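Local coordinates for genome polyprotein (Chicken sicinivirus JSY, PDB 6QWT) that probably copies the viral RNA genome, this chain being the 3Dpol RNA-dependent RNA polymerase part of a longer polyprotein, at residues T33-V38 with R162-V167; A144-P149 with P261-D266. All blocks are in the same frame, centred on the assembly; numbering follows the deposited sequence.

Contact 1 (T33-V38 with R162-V167); sequences TKEPAV and RGVDKV
Glu35 and Arg162 form an antiparallel hydrogen-bonded pair. Glu35 N donates to Arg162 O at 2.9 Å, in the carbonyl plane. Arg162 N donates back to Glu35 O at 2.7 Å, tilted 28° from the plane of the Glu35 carbonyl. A third bond lies past the strand, where Val164 N reaches Thr33 O at 3.2 Å. It is more bent, 144° at the hydrogen, and comes from above the carbonyl plane. Gly163, the N-cap of the following helix, adds a CA-H...O contact to Thr33 O.

Van der Waals contacts sit beside these bonds. Val167 CG2 lies against the carbonyl oxygens of Glu35 and Pro36. Val164 turns both methyls to Thr33 O. Val38 CG2 is 3.3 Å from Val167 O. It also makes an apolar contact with Val167 CG1 at 4.0 Å. Ala37 CB rests on Arg162 CG at 3.5 Å.

The charged ends go to other partners. Glu35 OE1 makes a salt bridge with Arg45. Arg162 NH2 donates a hydrogen bond to Lys171 O, and Lys166 CD lies over one guanidinium face.

Strand 161-163 runs directly into helix 164-168. Residues 162-167 lie in what matches polymerase motif F of the fingers, and strand 34-36 from the N-terminal part pairs with it.

Contact 2 (A144-P149 with P261-D266); sequences ACLHNP and PSIPPD
His147 reaches from the last turn of helix 136-147 to the proline-rich loop 261-266. Its CB leaves the helix. With chi1 at -70° the ring swings out on the side of the backbone N, which brings it to Pro264. CG is already 4.2 Å from Pro264 CD. From CG the ring divides into two branches. On one, ND1 donates a hydrogen bond to Glu143 O of its own helix, which helps fix the rotation of the ring. On the other, CD2 makes the closest approach of the ring, 3.5 Å from Pro264 CD, with Pro264 CG a little farther off. The two side chains cross at about a right angle, and the proline meets the imidazole obliquely. At the far end, CE1 and NE2 lie near Ser262 O, with NE2 3.6 Å away, but this is a contact and not a hydrogen bond.

Pro264 also leans on the helix backbone. Its CG is 3.5 Å from Leu146 O. Deeper in, Leu146 CD2 meets Ile263 CD1 at 4.3 Å, a loose apolar touch.

Both of these buried side chains continue onto helix 180-189. Leu146 packs on Ala185, Met188 and Leu189, and Ile263 also touches Leu189. The C-terminal end of helix 136-147 is therefore set against the loop that joins strand 257-258 to helix 267-276, with helix 180-189 packed against both.

In the fold
From the N terminus, the chain first passes 33-38. It then runs through helix 136-147, whose end supplies 144-149, before 162-167 closes contact 1 over 123 intervening residues. Contact 2 closes later, at 261-266, after 111 residues that include helix 180-189 and strand 230-235. The segments alternate, so the two closures cross and neither nests in the other. The centres of contact 1 and contact 2 are about 44 Å apart, on opposite sides of the chain's centre, and the two do not touch. Contact 1 joins the N-terminal region to the motif F-like region. Contact 2 joins the chain just ahead of that region to the part that follows strand 230-235. All four segments belong to the polymerase.

Contact 1 (T33-V38 with R162-V167)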
loop_
_atom_site.group_PDB
_atom_site.type_symbol
_atom_site.label_atom_id
_atom_site.label_comp_id
_atom_site.label_asym_id
_atom_site.label_seq_id
_atom_site.Cartn_x
_atom_site.Cartn_y
_atom_site.Cartn_z
ATOM N N THR A 33 -16.109 18.083 -0.536
ATOM C CA THR A 33 -16.623 16.721 -0.497
ATOM C C THR A 33 -15.797 15.811 0.398
ATOM O O THR A 33 -16.125 14.627 0.525
ATOM C CB THR A 33 -16.684 16.124 -1.911
ATOM O OG1 THR A 33 -15.356 15.841 -2.369
ATOM C CG2 THR A 33 -17.350 17.091 -2.878
ATOM N N LYS A 34 -14.735 16.328 1.013
ATOM C CA LYS A 34 -13.866 15.545 1.877
ATOM C C LYS A 34 -13.485 16.375 3.092
ATOM O O LYS A 34 -13.380 17.602 3.015
ATOM C CB LYS A 34 -12.593 15.092 1.150
ATOM C CG LYS A 34 -12.768 13.885 0.242
ATOM C CD LYS A 34 -11.605 13.780 -0.734
ATOM C CE LYS A 34 -11.273 12.336 -1.065
ATOM N NZ LYS A 34 -10.089 12.249 -1.966
ATOM N N GLU A 35 -13.270 15.691 4.208
ATOM C CA GLU A 35 -12.881 16.305 5.467
ATOM C C GLU A 35 -11.943 15.354 6.194
ATOM O O GLU A 35 -11.895 14.161 5.878
ATOM C CB GLU A 35 -14.105 16.618 6.341
ATOM C CG GLU A 35 -14.941 17.789 5.850
ATOM C CD GLU A 35 -16.170 18.025 6.708
ATOM O OE1 GLU A 35 -16.218 17.494 7.838
ATOM O OE2 GLU A 35 -17.088 18.737 6.252
ATOM N N PRO A 36 -11.168 15.856 7.160
ATOM C CA PRO A 36 -10.300 14.964 7.939
ATOM C C PRO A 36 -11.100 13.881 8.647
ATOM O O PRO A 36 -12.195 14.126 9.156
ATOM C CB PRO A 36 -9.626 15.911 8.938
ATOM C CG PRO A 36 -9.647 17.242 8.259
ATOM C CD PRO A 36 -10.940 17.274 7.493
ATOM N N ALA A 37 -10.538 12.673 8.671
ATOM C CA ALA A 37 -11.212 11.534 9.277
ATOM C C ALA A 37 -11.476 11.779 10.757
ATOM O O ALA A 37 -10.761 12.531 11.427
ATOM C CB ALA A 37 -10.376 10.264 9.113
ATOM N N VAL A 38 -12.520 11.129 11.265
ATOM C CA VAL A 38 -12.850 11.198 12.682
ATOM C C VAL A 38 -11.744 10.519 13.482
ATOM O O VAL A 38 -11.450 9.334 13.286
ATOM C CB VAL A 38 -14.215 10.553 12.957
ATOM C CG1 VAL A 38 -14.476 10.469 14.457
ATOM C CG2 VAL A 38 -15.316 11.328 12.261
ATOM N N ARG A 162 -11.105 12.159 4.187
ATOM C CA ARG A 162 -12.071 11.120 3.862
ATOM C C ARG A 162 -13.329 11.763 3.300
ATOM O O ARG A 162 -13.629 12.924 3.588
ATOM C CB ARG A 162 -12.424 10.270 5.093
ATOM C CG ARG A 162 -11.228 9.594 5.741
ATOM C CD ARG A 162 -10.817 8.357 4.977
ATOM N NE ARG A 162 -11.567 7.187 5.425
ATOM C CZ ARG A 162 -11.680 6.061 4.732
ATOM N NH1 ARG A 162 -11.089 5.945 3.548
ATOM N NH2 ARG A 162 -12.385 5.049 5.224
ATOM N N GLY A 163 -14.061 10.995 2.494
ATOM C CA GLY A 163 -15.356 11.459 2.029
ATOM C C GLY A 163 -16.271 11.811 3.186
ATOM O O GLY A 163 -16.209 11.212 4.261
ATOM N N VAL A 164 -17.131 12.808 2.958
ATOM C CA VAL A 164 -17.989 13.309 4.030
ATOM C C VAL A 164 -18.930 12.222 4.533
ATOM O O VAL A 164 -19.372 12.262 5.687
ATOM C CB VAL A 164 -18.772 14.550 3.559
ATOM C CG1 VAL A 164 -17.879 15.781 3.595
ATOM C CG2 VAL A 164 -19.346 14.323 2.164
ATOM N N ASP A 165 -19.255 11.246 3.684
ATOM C CA ASP A 165 -20.068 10.121 4.134
ATOM C C ASP A 165 -19.304 9.261 5.136
ATOM O O ASP A 165 -19.860 8.849 6.160
ATOM C CB ASP A 165 -20.527 9.286 2.935
ATOM C CG ASP A 165 -19.366 8.783 2.081
ATOM O OD1 ASP A 165 -18.441 9.573 1.793
ATOM O OD2 ASP A 165 -19.383 7.594 1.694
ATOM N N LYS A 166 -18.022 8.997 4.862
ATOM C CA LYS A 166 -17.214 8.199 5.777
ATOM C C LYS A 166 -16.926 8.944 7.074
ATOM O O LYS A 166 -16.746 8.312 8.123
ATOM C CB LYS A 166 -15.911 7.781 5.093
ATOM C CG LYS A 166 -16.122 7.102 3.752
ATOM C CD LYS A 166 -15.232 5.878 3.598
ATOM C CE LYS A 166 -15.103 5.469 2.139
ATOM N NZ LYS A 166 -13.677 5.353 1.711
ATOM N N VAL A 167 -16.880 10.277 7.029
ATOM C CA VAL A 167 -16.750 11.057 8.254
ATOM C C VAL A 167 -17.985 10.878 9.129
ATOM O O VAL A 167 -17.882 10.583 10.326
ATOM C CB VAL A 167 -16.503 12.540 7.917
ATOM C CG1 VAL A 167 -16.644 13.405 9.162
ATOM C CG2 VAL A 167 -15.129 12.720 7.293
#

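Contact 2 (A144-P149 with P261-D266)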
loop_
_atom_site.group_PDB
_atom_site.type_symbol
_atom_site.label_atom_id
_atom_site.label_comp_id
_atom_site.label_asym_id
_atom_site.label_seq_id
_atom_site.Cartn_x
_atom_site.Cartn_y
_atom_site.Cartn_z
ATOM N N ALA A 144 18.310 -10.357 17.891
ATOM C CA ALA A 144 17.308 -11.130 18.621
ATOM C C ALA A 144 16.049 -11.338 17.795
ATOM O O ALA A 144 15.383 -12.372 17.927
ATOM C CB ALA A 144 16.963 -10.432 19.937
ATOM N N CYS A 145 15.704 -10.370 16.943
ATOM C CA CYS A 145 14.532 -10.522 16.090
ATOM C C CYS A 145 14.748 -11.595 15.031
ATOM O O CYS A 145 13.803 -12.303 14.663
ATOM C CB CYS A 145 14.183 -9.187 15.432
ATOM S SG CYS A 145 12.599 -9.192 14.573
ATOM N N LEU A 146 15.980 -11.731 14.537
ATOM C CA LEU A 146 16.264 -12.750 13.532
ATOM C C LEU A 146 16.129 -14.157 14.101
ATOM O O LEU A 146 15.822 -15.098 13.360
ATOM C CB LEU A 146 17.662 -12.538 12.956
ATOM C CG LEU A 146 17.817 -11.320 12.047
ATOM C CD1 LEU A 146 19.286 -11.052 11.768
ATOM C CD2 LEU A 146 17.042 -11.525 10.750
ATOM N N HIS A 147 16.346 -14.322 15.407
ATOM C CA HIS A 147 16.204 -15.623 16.045
ATOM C C HIS A 147 14.824 -15.847 16.646
ATOM O O HIS A 147 14.430 -17.002 16.848
ATOM C CB HIS A 147 17.270 -15.792 17.131
ATOM C CG HIS A 147 18.659 -15.938 16.590
ATOM N ND1 HIS A 147 19.506 -14.865 16.413
ATOM C CD2 HIS A 147 19.343 -17.031 16.174
ATOM C CE1 HIS A 147 20.655 -15.291 15.917
ATOM N NE2 HIS A 147 20.582 -16.601 15.762
ATOM N N ASN A 148 14.086 -14.780 16.926
ATOM C CA ASN A 148 12.758 -14.867 17.520
ATOM C C ASN A 148 11.994 -13.588 17.199
ATOM O O ASN A 148 12.063 -12.616 17.964
ATOM C CB ASN A 148 12.860 -15.084 19.031
ATOM C CG ASN A 148 11.510 -15.034 19.722
ATOM O OD1 ASN A 148 10.510 -15.517 19.191
ATOM N ND2 ASN A 148 11.478 -14.448 20.914
ATOM N N PRO A 149 11.275 -13.538 16.073
ATOM C CA PRO A 149 10.602 -12.290 15.684
ATOM C C PRO A 149 9.406 -11.968 16.570
ATOM O O PRO A 149 8.254 -12.178 16.176
ATOM C CB PRO A 149 10.181 -12.559 14.232
ATOM C CG PRO A 149 10.044 -14.048 14.152
ATOM C CD PRO A 149 11.078 -14.615 15.087
ATOM N N PRO A 261 24.919 -18.288 7.408
ATOM C CA PRO A 261 25.095 -19.181 8.568
ATOM C C PRO A 261 24.611 -18.605 9.890
ATOM O O PRO A 261 24.235 -19.374 10.783
ATOM C CB PRO A 261 26.611 -19.428 8.591
ATOM C CG PRO A 261 27.080 -19.118 7.212
ATOM C CD PRO A 261 26.197 -18.012 6.729
ATOM N N SER A 262 24.605 -17.282 10.051
ATOM C CA SER A 262 24.259 -16.676 11.334
ATOM C C SER A 262 22.759 -16.632 11.604
ATOM O O SER A 262 22.352 -16.098 12.643
ATOM C CB SER A 262 24.817 -15.251 11.414
ATOM O OG SER A 262 24.577 -14.540 10.207
ATOM N N ILE A 263 21.930 -17.160 10.710
ATOM C CA ILE A 263 20.481 -17.014 10.782
ATOM C C ILE A 263 19.872 -18.407 10.871
ATOM O O ILE A 263 20.261 -19.290 10.105
ATOM C CB ILE A 263 19.909 -16.252 9.571
ATOM C CG1 ILE A 263 20.563 -14.868 9.459
ATOM C CG2 ILE A 263 18.406 -16.119 9.681
ATOM C CD1 ILE A 263 19.871 -13.918 8.487
ATOM N N PRO A 264 18.934 -18.650 11.787
ATOM C CA PRO A 264 18.351 -19.984 11.898
ATOM C C PRO A 264 17.663 -20.381 10.606
ATOM O O PRO A 264 17.169 -19.521 9.854
ATOM C CB PRO A 264 17.347 -19.840 13.051
ATOM C CG PRO A 264 17.155 -18.365 13.234
ATOM C CD PRO A 264 18.451 -17.745 12.841
ATOM N N PRO A 265 17.601 -21.683 10.311
ATOM C CA PRO A 265 17.136 -22.115 8.982
ATOM C C PRO A 265 15.646 -21.931 8.753
ATOM O O PRO A 265 15.212 -21.967 7.595
ATOM C CB PRO A 265 17.523 -23.598 8.943
ATOM C CG PRO A 265 17.502 -24.019 10.373
ATOM C CD PRO A 265 17.976 -22.825 11.165
ATOM N N ASP A 266 14.847 -21.748 9.804
ATOM C CA ASP A 266 13.415 -21.523 9.659
ATOM C C ASP A 266 13.032 -20.057 9.847
ATOM O O ASP A 266 11.862 -19.760 10.115
ATOM C CB ASP A 266 12.636 -22.407 10.636
ATOM C CG ASP A 266 12.895 -22.051 12.096
ATOM O OD1 ASP A 266 14.010 -21.591 12.422
ATOM O OD2 ASP A 266 11.977 -22.240 12.922
#